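Local coordinates for DUF3856 domain-containing protein (Chlorobium tepidum, PDB 2HR2) that is of unknown function but folds as a TPR-like alpha-alpha superhelix, consistent with a role in binding a protein or peptide partner, at residues A[107-112]-A[123-128]; A[100-105]-A[129-134]; A[5-10]-A[43-48]. All coordinates share one frame; numbering follows the deposited sequence.

Contacts 1 and 2 are two levels of one antiparallel helix pair, 97-114 with 118-134. Contact 1 lies nearer the short turn and is nested in sequence inside contact 2, and their centres are about 10 Å apart. V105 joins them: its CG2 packs in contact 2, while its CG1 meets V128 CG2 at 3.7 Å on the side of contact 1. Contact 3 joins the first helix to the loop 43-48 on the opposite side of the chain's centre, its own centre about 34 Å from that of contact 1 and 31 Å from that of contact 2. Its nearest atoms stay about 15 Å from contact 2. No active site is known.

Contact 1: A[107-112]-A[123-128]; sequences SRALAL and PEFKKV
Segments 107-112 and 123-128 run antiparallel at 157° with their axes 8.6 Å apart at closest approach. This is an antiparallel helical hairpin of the kind that builds TPR-like superhelices: helix 97-114 packs on helix 118-134, and the small A109 sits at the closest CA pair, 5.3 Å from CA of A109 to CA of E124, consistent with the close approach. A109 CB meets E124 CB at 3.8 Å and also sits over the centre of the F125 ring, 3.6 Å from the centroid and only 8° off the ring normal, which makes a CH-pi contact. With CG of F125 anti to its own carbonyl carbon, the ring reaches across to helix 97-114, where L110 CD2 lies 4.1 Å from F125 CZ. The phenyl also touches A149, R152 and I153 of helix 142-157, so one aromatic ties three successive helices together. On another flank, R108 and E124 form a salt bridge, long at 3.6 Å from R108 NH1 to E124 OE2. The guanidinium and carboxylate planes stand 80° apart, so the two groups do not pair in parallel, two-bond fashion. The first torsion of E124 puts its CG at the edge of the guanidinium, in its plane, and the bend at the second then turns the carboxylate. R108 has its stronger polar partner in D81 of helix 73-90, salt-bridged through NE; the arginine is thus shared between two acids. L112 adds a loose contact, its CD1 4.2 Å from E124 CG.

Contact 2: A[100-105]-A[129-134]; sequences LWISAV and VEMIEE
A Met-aromatic contact centres this second level of the TPR-like hairpin, where W101, I102 and V105 of helix 97-114 receive M131, modelled as selenomethionine, from helix 118-134. The two segments are antiparallel at 166°, but their axes are 10.3 Å apart, and the long M131 side chain spans that separation. Of the residues here it loses the most surface to the opposite segment, 112 Å². Its chain turns at the last torsion, which brings CE over one face of the indole: the methyl lies 3.5 Å from the centroid of the five-membered ring and 10° off its normal, a CH-pi contact over that ring and so off-centre on the indole as a whole. SE stands farther above the same ring, so the methyl carries the close part of the aromatic contact. The indole also meets the ring of F87 on helix 73-90, with the planes inclined by about 15°; through W101 the M131 contact therefore continues into the preceding helix. I102 and M131 lie alongside each other, pointing opposite ways, and I102 CG1 reaches the M131 methyl CE at 3.6 Å. At one end of the I102 side chain, CD1 makes a looser contact with CG1 of I132, while M145 of helix 142-157 adds a further neighbour. One turn along helix 97-114 from W101, V105 meets the selenomethionine at a slant, V105 CG2 lying 3.8 Å from M131 SE.

Contact 3: A[5-10]-A[43-48]; sequences LKEVVG and TMPPEE
This is a surface contact between a helix and a loop near the start of the TPR-like superhelix: on the first turns of helix 4-24, E7 meets T43, M44 and the fringe of P45 in the loop after helix 27-41, and V8 meets M44. The backbones are nearest at E7 and M44, whose CA atoms are 6.7 Å apart, and together the segments bury 224 Å². Two side chains from the helix do the work. CG of E7 lies anti to its carbonyl carbon (chi1 -60°), and the chain is extended beyond it, which carries the carboxylate alongside the loop backbone. There E7 OE1 lies in van der Waals contact with M44 CA at 3.2 Å and M44 CG at 3.3 Å. The carbonyl oxygen of T43, another acceptor, is 3.6 Å from E7 OE1. Farther back, E7 CG lies 3.8 Å from T43 OG1, a hydroxyl hydrogen-bonded to the carbonyl of I40 at the end of the preceding helix. E7 and M44, a selenomethionine, lie side by side with their chains pointing opposite ways, so M44 CG also approaches E7 CB, at 3.9 Å. From there the M44 chain bends at its last torsion, and M44 SE meets V8 CG2 at 3.8 Å, the two side chains nearly perpendicular. With an alanine here in place of E7, CB would remain near M44 CG, but the loss of CG and the carboxylate is likely to open a gap beside M44 CA and T43. From P45 to E48 the chain makes a type I beta turn, closed by a weak bond from E48 N to P45 O. The loop thus lies against the beginning of helix 4-24 as it leads from helix 27-41 to helix 52-69.

Contact 1: A[107-112]-A[123-128]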
ATOM      1  N   SER A 107      -4.395  -4.367  -1.964  1.00 60.42           N
ATOM      2  CA  SER A 107      -4.859  -4.310  -0.576  1.00 60.54           C
ATOM      3  C   SER A 107      -6.343  -3.940  -0.508  1.00 60.42           C
ATOM      4  O   SER A 107      -7.093  -4.507   0.288  1.00 60.27           O
ATOM      5  CB  SER A 107      -4.045  -3.289   0.233  1.00 60.56           C
ATOM      6  OG  SER A 107      -2.691  -3.677   0.393  1.00 60.36           O
ATOM      7  N   ARG A 108      -6.757  -2.987  -1.343  1.00 60.44           N
ATOM      8  CA  ARG A 108      -8.145  -2.560  -1.380  1.00 60.46           C
ATOM      9  C   ARG A 108      -9.054  -3.703  -1.805  1.00 60.70           C
ATOM     10  O   ARG A 108     -10.132  -3.879  -1.239  1.00 60.59           O
ATOM     11  CB  ARG A 108      -8.327  -1.374  -2.325  1.00 60.85           C
ATOM     12  CG  ARG A 108      -9.747  -0.837  -2.330  1.00 60.07           C
ATOM     13  CD  ARG A 108      -9.839   0.540  -2.936  1.00 60.45           C
ATOM     14  NE  ARG A 108     -11.134   1.137  -2.616  1.00 60.23           N
ATOM     15  CZ  ARG A 108     -12.250   0.955  -3.311  1.00 58.64           C
ATOM     16  NH1 ARG A 108     -12.283   0.177  -4.383  1.00 62.10           N
ATOM     17  NH2 ARG A 108     -13.355   1.554  -2.908  1.00 62.03           N
ATOM     18  N   ALA A 109      -8.617  -4.470  -2.801  1.00 60.77           N
ATOM     19  CA  ALA A 109      -9.388  -5.617  -3.273  1.00 60.77           C
ATOM     20  C   ALA A 109      -9.539  -6.655  -2.161  1.00 60.64           C
ATOM     21  O   ALA A 109     -10.642  -7.142  -1.916  1.00 60.55           O
ATOM     22  CB  ALA A 109      -8.728  -6.235  -4.488  1.00 61.17           C
ATOM     23  N   LEU A 110      -8.433  -6.974  -1.483  1.00 60.26           N
ATOM     24  CA  LEU A 110      -8.453  -7.932  -0.374  1.00 60.16           C
ATOM     25  C   LEU A 110      -9.337  -7.451   0.771  1.00 60.37           C
ATOM     26  O   LEU A 110     -10.033  -8.251   1.390  1.00 60.41           O
ATOM     27  CB  LEU A 110      -7.048  -8.184   0.175  1.00 59.64           C
ATOM     28  CG  LEU A 110      -5.993  -8.861  -0.702  1.00 60.52           C
ATOM     29  CD1 LEU A 110      -4.653  -8.899   0.033  1.00 57.10           C
ATOM     30  CD2 LEU A 110      -6.427 -10.260  -1.120  1.00 59.97           C
ATOM     31  N   ALA A 111      -9.295  -6.152   1.053  1.00 60.43           N
ATOM     32  CA  ALA A 111     -10.089  -5.572   2.129  1.00 60.55           C
ATOM     33  C   ALA A 111     -11.579  -5.639   1.817  1.00 60.68           C
ATOM     34  O   ALA A 111     -12.369  -6.068   2.656  1.00 60.64           O
ATOM     35  CB  ALA A 111      -9.663  -4.135   2.388  1.00 60.98           C
ATOM     36  N   LEU A 112     -11.956  -5.213   0.614  1.00 60.33           N
ATOM     37  CA  LEU A 112     -13.350  -5.263   0.186  1.00 60.17           C
ATOM     38  C   LEU A 112     -13.872  -6.691   0.217  1.00 60.18           C
ATOM     39  O   LEU A 112     -15.000  -6.935   0.639  1.00 59.84           O
ATOM     40  CB  LEU A 112     -13.500  -4.701  -1.229  1.00 59.72           C
ATOM     41  CG  LEU A 112     -13.311  -3.193  -1.386  1.00 59.67           C
ATOM     42  CD1 LEU A 112     -13.122  -2.821  -2.848  1.00 58.96           C
ATOM     43  CD2 LEU A 112     -14.482  -2.429  -0.770  1.00 58.26           C
ATOM     44  N   PRO A 123     -14.029  -5.919  -9.608  1.00 60.85           N
ATOM     45  CA  PRO A 123     -13.365  -4.982 -10.516  1.00 60.48           C
ATOM     46  C   PRO A 123     -11.978  -4.523 -10.048  1.00 60.54           C
ATOM     47  O   PRO A 123     -11.139  -4.226 -10.893  1.00 60.77           O
ATOM     48  CB  PRO A 123     -14.347  -3.806 -10.612  1.00 60.03           C
ATOM     49  CG  PRO A 123     -15.315  -3.996  -9.519  1.00 59.99           C
ATOM     50  CD  PRO A 123     -15.364  -5.445  -9.211  1.00 60.37           C
ATOM     51  N   GLU A 124     -11.734  -4.468  -8.735  1.00 60.58           N
ATOM     52  CA  GLU A 124     -10.407  -4.096  -8.224  1.00 60.93           C
ATOM     53  C   GLU A 124      -9.379  -5.183  -8.504  1.00 60.82           C
ATOM     54  O   GLU A 124      -8.238  -4.867  -8.829  1.00 60.76           O
ATOM     55  CB  GLU A 124     -10.442  -3.753  -6.737  1.00 60.98           C
ATOM     56  CG  GLU A 124     -11.041  -2.385  -6.463  1.00 64.81           C
ATOM     57  CD  GLU A 124     -10.093  -1.225  -6.790  1.00 67.68           C
ATOM     58  OE1 GLU A 124      -8.939  -1.249  -6.325  1.00 72.13           O
ATOM     59  OE2 GLU A 124     -10.512  -0.266  -7.468  1.00 69.01           O
ATOM     60  N   PHE A 125      -9.772  -6.454  -8.371  1.00 60.72           N
ATOM     61  CA  PHE A 125      -8.866  -7.563  -8.709  1.00 60.62           C
ATOM     62  C   PHE A 125      -8.521  -7.544 -10.198  1.00 60.68           C
ATOM     63  O   PHE A 125      -7.392  -7.848 -10.571  1.00 61.02           O
ATOM     64  CB  PHE A 125      -9.442  -8.932  -8.337  1.00 60.24           C
ATOM     65  CG  PHE A 125      -9.352  -9.261  -6.873  1.00 58.66           C
ATOM     66  CD1 PHE A 125      -8.119  -9.450  -6.270  1.00 57.84           C
ATOM     67  CD2 PHE A 125     -10.496  -9.434  -6.111  1.00 59.22           C
ATOM     68  CE1 PHE A 125      -8.023  -9.774  -4.923  1.00 59.02           C
ATOM     69  CE2 PHE A 125     -10.408  -9.764  -4.763  1.00 59.59           C
ATOM     70  CZ  PHE A 125      -9.169  -9.932  -4.170  1.00 58.90           C
ATOM     71  N   LYS A 126      -9.497  -7.198 -11.039  1.00 60.26           N
ATOM     72  CA  LYS A 126      -9.264  -7.073 -12.477  1.00 60.35           C
ATOM     73  C   LYS A 126      -8.268  -5.936 -12.732  1.00 60.50           C
ATOM     74  O   LYS A 126      -7.377  -6.068 -13.568  1.00 60.69           O
ATOM     75  CB  LYS A 126     -10.576  -6.802 -13.230  1.00 59.90           C
ATOM     76  CG  LYS A 126     -10.476  -6.903 -14.758  1.00 60.45           C
ATOM     77  CD  LYS A 126     -11.807  -6.569 -15.464  1.00 60.24           C
ATOM     78  N   LYS A 127      -8.422  -4.831 -11.998  1.00 60.53           N
ATOM     79  CA  LYS A 127      -7.551  -3.658 -12.130  1.00 60.75           C
ATOM     80  C   LYS A 127      -6.103  -3.996 -11.771  1.00 60.60           C
ATOM     81  O   LYS A 127      -5.178  -3.468 -12.387  1.00 60.15           O
ATOM     82  CB  LYS A 127      -8.079  -2.507 -11.248  1.00 61.12           C
ATOM     83  CG  LYS A 127      -7.330  -1.168 -11.334  1.00 62.28           C
ATOM     84  CD  LYS A 127      -7.548  -0.435 -12.657  1.00 66.48           C
ATOM     85  CE  LYS A 127      -6.764   0.884 -12.688  1.00 66.19           C
ATOM     86  NZ  LYS A 127      -6.938   1.637 -13.963  1.00 64.39           N
ATOM     87  N   VAL A 128      -5.910  -4.865 -10.777  1.00 60.49           N
ATOM     88  CA  VAL A 128      -4.569  -5.288 -10.378  1.00 60.51           C
ATOM     89  C   VAL A 128      -3.882  -5.985 -11.551  1.00 60.35           C
ATOM     90  O   VAL A 128      -2.735  -5.676 -11.871  1.00 60.09           O
ATOM     91  CB  VAL A 128      -4.577  -6.221  -9.133  1.00 60.51           C
ATOM     92  CG1 VAL A 128      -3.193  -6.799  -8.876  1.00 61.91           C
ATOM     93  CG2 VAL A 128      -5.044  -5.474  -7.897  1.00 61.16           C
TER

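Contact 2: A[100-105]-A[129-134]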
ATOM      1  N   LEU A 100       4.135   0.390  -5.372  1.00 61.11           N
ATOM      2  CA  LEU A 100       3.292   0.698  -4.216  1.00 61.14           C
ATOM      3  C   LEU A 100       1.854   1.034  -4.637  1.00 60.63           C
ATOM      4  O   LEU A 100       0.926   0.794  -3.872  1.00 60.41           O
ATOM      5  CB  LEU A 100       3.902   1.821  -3.369  1.00 61.42           C
ATOM      6  CG  LEU A 100       5.217   1.476  -2.655  1.00 61.97           C
ATOM      7  CD1 LEU A 100       5.809   2.694  -1.961  1.00 62.89           C
ATOM      8  CD2 LEU A 100       5.020   0.342  -1.652  1.00 63.39           C
ATOM      9  N   TRP A 101       1.676   1.589  -5.836  1.00 60.26           N
ATOM     10  CA  TRP A 101       0.340   1.890  -6.353  1.00 60.17           C
ATOM     11  C   TRP A 101      -0.403   0.559  -6.492  1.00 60.69           C
ATOM     12  O   TRP A 101      -1.498   0.396  -5.955  1.00 60.36           O
ATOM     13  CB  TRP A 101       0.425   2.562  -7.727  1.00 59.81           C
ATOM     14  CG  TRP A 101      -0.856   3.181  -8.247  1.00 59.18           C
ATOM     15  CD1 TRP A 101      -2.131   2.981  -7.789  1.00 59.09           C
ATOM     16  CD2 TRP A 101      -0.980   4.010  -9.409  1.00 58.80           C
ATOM     17  NE1 TRP A 101      -3.026   3.693  -8.551  1.00 59.42           N
ATOM     18  CE2 TRP A 101      -2.347   4.322  -9.559  1.00 58.03           C
ATOM     19  CE3 TRP A 101      -0.062   4.542 -10.323  1.00 59.69           C
ATOM     20  CZ2 TRP A 101      -2.819   5.135 -10.581  1.00 58.11           C
ATOM     21  CZ3 TRP A 101      -0.532   5.353 -11.339  1.00 59.23           C
ATOM     22  CH2 TRP A 101      -1.898   5.641 -11.460  1.00 59.65           C
ATOM     23  N   ILE A 102       0.216  -0.386  -7.202  1.00 60.82           N
ATOM     24  CA  ILE A 102      -0.360  -1.710  -7.430  1.00 60.58           C
ATOM     25  C   ILE A 102      -0.669  -2.395  -6.099  1.00 60.80           C
ATOM     26  O   ILE A 102      -1.729  -3.003  -5.941  1.00 61.34           O
ATOM     27  CB  ILE A 102       0.573  -2.597  -8.307  1.00 60.36           C
ATOM     28  CG1 ILE A 102       0.647  -2.039  -9.733  1.00 60.61           C
ATOM     29  CG2 ILE A 102       0.061  -4.049  -8.361  1.00 60.59           C
ATOM     30  CD1 ILE A 102       1.649  -2.728 -10.629  1.00 60.54           C
ATOM     31  N   SER A 103       0.253  -2.281  -5.151  1.00 60.63           N
ATOM     32  CA  SER A 103       0.074  -2.843  -3.817  1.00 60.43           C
ATOM     33  C   SER A 103      -1.191  -2.308  -3.139  1.00 60.34           C
ATOM     34  O   SER A 103      -1.960  -3.071  -2.559  1.00 60.37           O
ATOM     35  CB  SER A 103       1.303  -2.524  -2.953  1.00 59.75           C
ATOM     36  OG  SER A 103       1.103  -2.893  -1.598  1.00 61.47           O
ATOM     37  N   ALA A 104      -1.393  -0.996  -3.213  1.00 60.50           N
ATOM     38  CA  ALA A 104      -2.559  -0.356  -2.603  1.00 60.70           C
ATOM     39  C   ALA A 104      -3.873  -0.819  -3.228  1.00 60.73           C
ATOM     40  O   ALA A 104      -4.866  -0.999  -2.524  1.00 60.87           O
ATOM     41  CB  ALA A 104      -2.436   1.154  -2.696  1.00 60.81           C
ATOM     42  N   VAL A 105      -3.875  -1.003  -4.545  1.00 60.50           N
ATOM     43  CA  VAL A 105      -5.064  -1.470  -5.261  1.00 60.38           C
ATOM     44  C   VAL A 105      -5.364  -2.913  -4.843  1.00 60.39           C
ATOM     45  O   VAL A 105      -6.521  -3.278  -4.642  1.00 60.06           O
ATOM     46  CB  VAL A 105      -4.877  -1.353  -6.799  1.00 59.98           C
ATOM     47  CG1 VAL A 105      -6.064  -1.915  -7.561  1.00 60.64           C
ATOM     48  CG2 VAL A 105      -4.679   0.093  -7.199  1.00 59.13           C
ATOM     49  N   VAL A 129      -4.594  -6.903 -12.197  1.00 60.32           N
ATOM     50  CA  VAL A 129      -4.042  -7.634 -13.334  1.00 60.13           C
ATOM     51  C   VAL A 129      -3.748  -6.682 -14.492  1.00 60.26           C
ATOM     52  O   VAL A 129      -2.692  -6.771 -15.107  1.00 60.60           O
ATOM     53  CB  VAL A 129      -4.975  -8.775 -13.806  1.00 60.18           C
ATOM     54  CG1 VAL A 129      -4.398  -9.471 -15.042  1.00 59.05           C
ATOM     55  CG2 VAL A 129      -5.195  -9.790 -12.683  1.00 60.22           C
ATOM     56  N   GLU A 130      -4.676  -5.770 -14.774  1.00 60.53           N
ATOM     57  CA  GLU A 130      -4.499  -4.799 -15.857  1.00 61.01           C
ATOM     58  C   GLU A 130      -3.271  -3.907 -15.643  1.00 60.29           C
ATOM     59  O   GLU A 130      -2.520  -3.644 -16.581  1.00 59.78           O
ATOM     60  CB  GLU A 130      -5.767  -3.956 -16.050  1.00 60.73           C
ATOM     61  CG  GLU A 130      -6.928  -4.737 -16.685  1.00 62.91           C
ATOM     62  CD  GLU A 130      -8.221  -3.930 -16.794  1.00 63.72           C
ATOM     63  OE1 GLU A 130      -8.558  -3.187 -15.843  1.00 70.79           O
ATOM     64  OE2 GLU A 130      -8.921  -4.056 -17.824  1.00 68.50           O
HETATM   65  N   MSE A 131      -3.057  -3.465 -14.408  1.00 60.37           N
HETATM   66  CA  MSE A 131      -1.904  -2.614 -14.089  1.00 60.38           C
HETATM   67  C   MSE A 131      -0.576  -3.352 -14.209  1.00 60.53           C
HETATM   68  O   MSE A 131       0.415  -2.774 -14.646  1.00 60.96           O
HETATM   69  CB  MSE A 131      -2.043  -2.004 -12.696  1.00 60.17           C
HETATM   70  CG  MSE A 131      -3.150  -0.971 -12.613  1.00 60.51           C
HETATM   71 SE   MSE A 131      -3.545  -0.431 -10.801  0.75 58.89          SE
HETATM   72  CE  MSE A 131      -1.893   0.499 -10.365  1.00 63.18           C
ATOM     73  N   ILE A 132      -0.560  -4.622 -13.817  1.00 60.50           N
ATOM     74  CA  ILE A 132       0.644  -5.445 -13.931  1.00 60.38           C
ATOM     75  C   ILE A 132       1.028  -5.600 -15.407  1.00 60.66           C
ATOM     76  O   ILE A 132       2.213  -5.537 -15.753  1.00 60.74           O
ATOM     77  CB  ILE A 132       0.457  -6.823 -13.254  1.00 59.88           C
ATOM     78  CG1 ILE A 132       0.380  -6.648 -11.738  1.00 59.64           C
ATOM     79  CG2 ILE A 132       1.618  -7.764 -13.585  1.00 60.71           C
ATOM     80  CD1 ILE A 132      -0.088  -7.874 -10.996  1.00 61.30           C
ATOM     81  N   GLU A 133       0.034  -5.806 -16.270  1.00 60.67           N
ATOM     82  CA  GLU A 133       0.288  -5.907 -17.707  1.00 61.09           C
ATOM     83  C   GLU A 133       0.830  -4.593 -18.242  1.00 61.13           C
ATOM     84  O   GLU A 133       1.840  -4.564 -18.941  1.00 61.58           O
ATOM     85  CB  GLU A 133      -0.985  -6.205 -18.486  1.00 61.27           C
ATOM     86  CG  GLU A 133      -1.567  -7.565 -18.284  1.00 62.12           C
ATOM     87  CD  GLU A 133      -2.872  -7.700 -19.018  1.00 63.65           C
ATOM     88  OE1 GLU A 133      -3.887  -7.990 -18.353  1.00 68.28           O
ATOM     89  OE2 GLU A 133      -2.898  -7.462 -20.246  1.00 64.80           O
ATOM     90  N   GLU A 134       0.131  -3.514 -17.901  1.00 61.31           N
ATOM     91  CA  GLU A 134       0.452  -2.169 -18.363  1.00 62.06           C
ATOM     92  C   GLU A 134       1.844  -1.710 -17.941  1.00 60.86           C
ATOM     93  O   GLU A 134       2.546  -1.069 -18.714  1.00 60.80           O
ATOM     94  CB  GLU A 134      -0.597  -1.193 -17.815  1.00 62.36           C
ATOM     95  CG  GLU A 134      -0.686   0.135 -18.554  1.00 66.11           C
ATOM     96  CD  GLU A 134      -1.779   1.052 -18.004  1.00 66.01           C
ATOM     97  OE1 GLU A 134      -2.248   0.836 -16.862  1.00 71.47           O
ATOM     98  OE2 GLU A 134      -2.167   1.998 -18.723  1.00 73.27           O
TER

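Contact 3: A[5-10]-A[43-48]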
ATOM      1  N   LEU A   5      16.983  17.440   9.982  1.00 60.81           N
ATOM      2  CA  LEU A   5      17.390  16.178   9.347  1.00 59.53           C
ATOM      3  C   LEU A   5      17.225  14.943  10.218  1.00 58.90           C
ATOM      4  O   LEU A   5      17.098  13.839   9.693  1.00 59.25           O
ATOM      5  CB  LEU A   5      18.830  16.234   8.848  1.00 59.53           C
ATOM      6  CG  LEU A   5      19.004  16.588   7.377  1.00 58.90           C
ATOM      7  CD1 LEU A   5      18.243  17.856   7.007  1.00 61.31           C
ATOM      8  CD2 LEU A   5      20.486  16.715   7.082  1.00 59.24           C
ATOM      9  N   LYS A   6      17.247  15.117  11.534  1.00 58.32           N
ATOM     10  CA  LYS A   6      17.059  14.001  12.455  1.00 58.22           C
ATOM     11  C   LYS A   6      15.694  13.349  12.189  1.00 58.55           C
ATOM     12  O   LYS A   6      15.562  12.125  12.229  1.00 57.54           O
ATOM     13  CB  LYS A   6      17.119  14.505  13.896  1.00 57.89           C
ATOM     14  CG  LYS A   6      17.477  13.470  14.942  1.00 58.02           C
ATOM     15  CD  LYS A   6      17.405  14.102  16.343  1.00 59.06           C
ATOM     16  CE  LYS A   6      17.947  13.195  17.440  1.00 59.28           C
ATOM     17  NZ  LYS A   6      17.158  11.947  17.577  1.00 56.99           N
ATOM     18  N   GLU A   7      14.697  14.184  11.902  1.00 59.40           N
ATOM     19  CA  GLU A   7      13.334  13.741  11.642  1.00 60.34           C
ATOM     20  C   GLU A   7      13.180  13.132  10.249  1.00 60.00           C
ATOM     21  O   GLU A   7      12.424  12.178  10.072  1.00 59.96           O
ATOM     22  CB  GLU A   7      12.390  14.936  11.827  1.00 60.42           C
ATOM     23  CG  GLU A   7      12.440  15.549  13.255  1.00 61.93           C
ATOM     24  CD  GLU A   7      12.134  17.050  13.292  1.00 63.42           C
ATOM     25  OE1 GLU A   7      11.530  17.576  12.335  1.00 69.14           O
ATOM     26  OE2 GLU A   7      12.514  17.718  14.283  1.00 69.53           O
ATOM     27  N   VAL A   8      13.884  13.682   9.263  1.00 60.19           N
ATOM     28  CA  VAL A   8      13.852  13.149   7.897  1.00 59.89           C
ATOM     29  C   VAL A   8      14.418  11.736   7.879  1.00 59.76           C
ATOM     30  O   VAL A   8      13.802  10.826   7.328  1.00 59.19           O
ATOM     31  CB  VAL A   8      14.672  14.019   6.919  1.00 59.86           C
ATOM     32  CG1 VAL A   8      14.829  13.330   5.566  1.00 59.23           C
ATOM     33  CG2 VAL A   8      14.029  15.387   6.744  1.00 60.02           C
ATOM     34  N   VAL A   9      15.588  11.561   8.485  1.00 59.58           N
ATOM     35  CA  VAL A   9      16.233  10.251   8.540  1.00 59.17           C
ATOM     36  C   VAL A   9      15.432   9.297   9.427  1.00 59.35           C
ATOM     37  O   VAL A   9      15.276   8.129   9.089  1.00 59.72           O
ATOM     38  CB  VAL A   9      17.696  10.346   9.018  1.00 58.39           C
ATOM     39  CG1 VAL A   9      18.307   8.962   9.191  1.00 58.57           C
ATOM     40  CG2 VAL A   9      18.518  11.153   8.029  1.00 57.64           C
ATOM     41  N   GLY A  10      14.913   9.795  10.546  1.00 59.44           N
ATOM     42  CA  GLY A  10      14.104   8.979  11.448  1.00 59.37           C
ATOM     43  C   GLY A  10      12.899   8.369  10.751  1.00 59.31           C
ATOM     44  O   GLY A  10      12.608   7.184  10.925  1.00 58.89           O
ATOM     45  N   THR A  43       6.170  15.975  12.380  1.00 60.47           N
ATOM     46  CA  THR A  43       6.746  16.813  13.439  1.00 60.31           C
ATOM     47  C   THR A  43       7.743  17.816  12.858  1.00 60.62           C
ATOM     48  O   THR A  43       8.335  18.602  13.599  1.00 60.66           O
ATOM     49  CB  THR A  43       7.512  15.993  14.516  1.00 60.14           C
ATOM     50  OG1 THR A  43       8.706  15.432  13.952  1.00 59.91           O
ATOM     51  CG2 THR A  43       6.642  14.891  15.105  1.00 59.58           C
HETATM   52  N   MSE A  44       7.942  17.778  11.541  1.00 61.04           N
HETATM   53  CA  MSE A  44       8.858  18.695  10.877  1.00 61.55           C
HETATM   54  C   MSE A  44       8.228  20.066  10.740  1.00 60.94           C
HETATM   55  O   MSE A  44       7.004  20.170  10.646  1.00 60.91           O
HETATM   56  CB  MSE A  44       9.182  18.201   9.462  1.00 61.38           C
HETATM   57  CG  MSE A  44      10.228  17.122   9.368  1.00 63.24           C
HETATM   58 SE   MSE A  44      10.463  16.533   7.511  0.75 64.81          SE
HETATM   59  CE  MSE A  44       9.724  14.825   7.570  1.00 63.28           C
ATOM     60  N   PRO A  45       9.059  21.124  10.707  1.00 60.87           N
ATOM     61  CA  PRO A  45       8.484  22.445  10.471  1.00 60.96           C
ATOM     62  C   PRO A  45       8.025  22.508   9.010  1.00 61.13           C
ATOM     63  O   PRO A  45       8.575  21.784   8.173  1.00 61.19           O
ATOM     64  CB  PRO A  45       9.660  23.394  10.724  1.00 60.98           C
ATOM     65  CG  PRO A  45      10.881  22.570  10.474  1.00 60.88           C
ATOM     66  CD  PRO A  45      10.527  21.167  10.862  1.00 60.92           C
ATOM     67  N   PRO A  46       7.027  23.352   8.698  1.00 61.41           N
ATOM     68  CA  PRO A  46       6.545  23.421   7.312  1.00 61.36           C
ATOM     69  C   PRO A  46       7.588  23.936   6.309  1.00 61.38           C
ATOM     70  O   PRO A  46       7.559  23.538   5.142  1.00 61.42           O
ATOM     71  CB  PRO A  46       5.360  24.392   7.399  1.00 61.39           C
ATOM     72  CG  PRO A  46       5.635  25.224   8.611  1.00 61.86           C
ATOM     73  CD  PRO A  46       6.313  24.295   9.578  1.00 61.72           C
ATOM     74  N   GLU A  47       8.509  24.787   6.767  1.00 61.29           N
ATOM     75  CA  GLU A  47       9.549  25.359   5.902  1.00 61.31           C
ATOM     76  C   GLU A  47      10.698  24.401   5.513  1.00 61.41           C
ATOM     77  O   GLU A  47      11.607  24.816   4.797  1.00 61.83           O
ATOM     78  CB  GLU A  47      10.131  26.629   6.544  1.00 60.71           C
ATOM     79  N   GLU A  48      10.678  23.149   5.973  1.00 61.17           N
ATOM     80  CA  GLU A  48      11.722  22.184   5.613  1.00 61.46           C
ATOM     81  C   GLU A  48      11.248  21.361   4.410  1.00 61.47           C
ATOM     82  O   GLU A  48      10.172  20.757   4.451  1.00 61.23           O
ATOM     83  CB  GLU A  48      12.063  21.280   6.803  1.00 61.60           C
ATOM     84  CG  GLU A  48      13.274  20.377   6.582  1.00 61.15           C
TER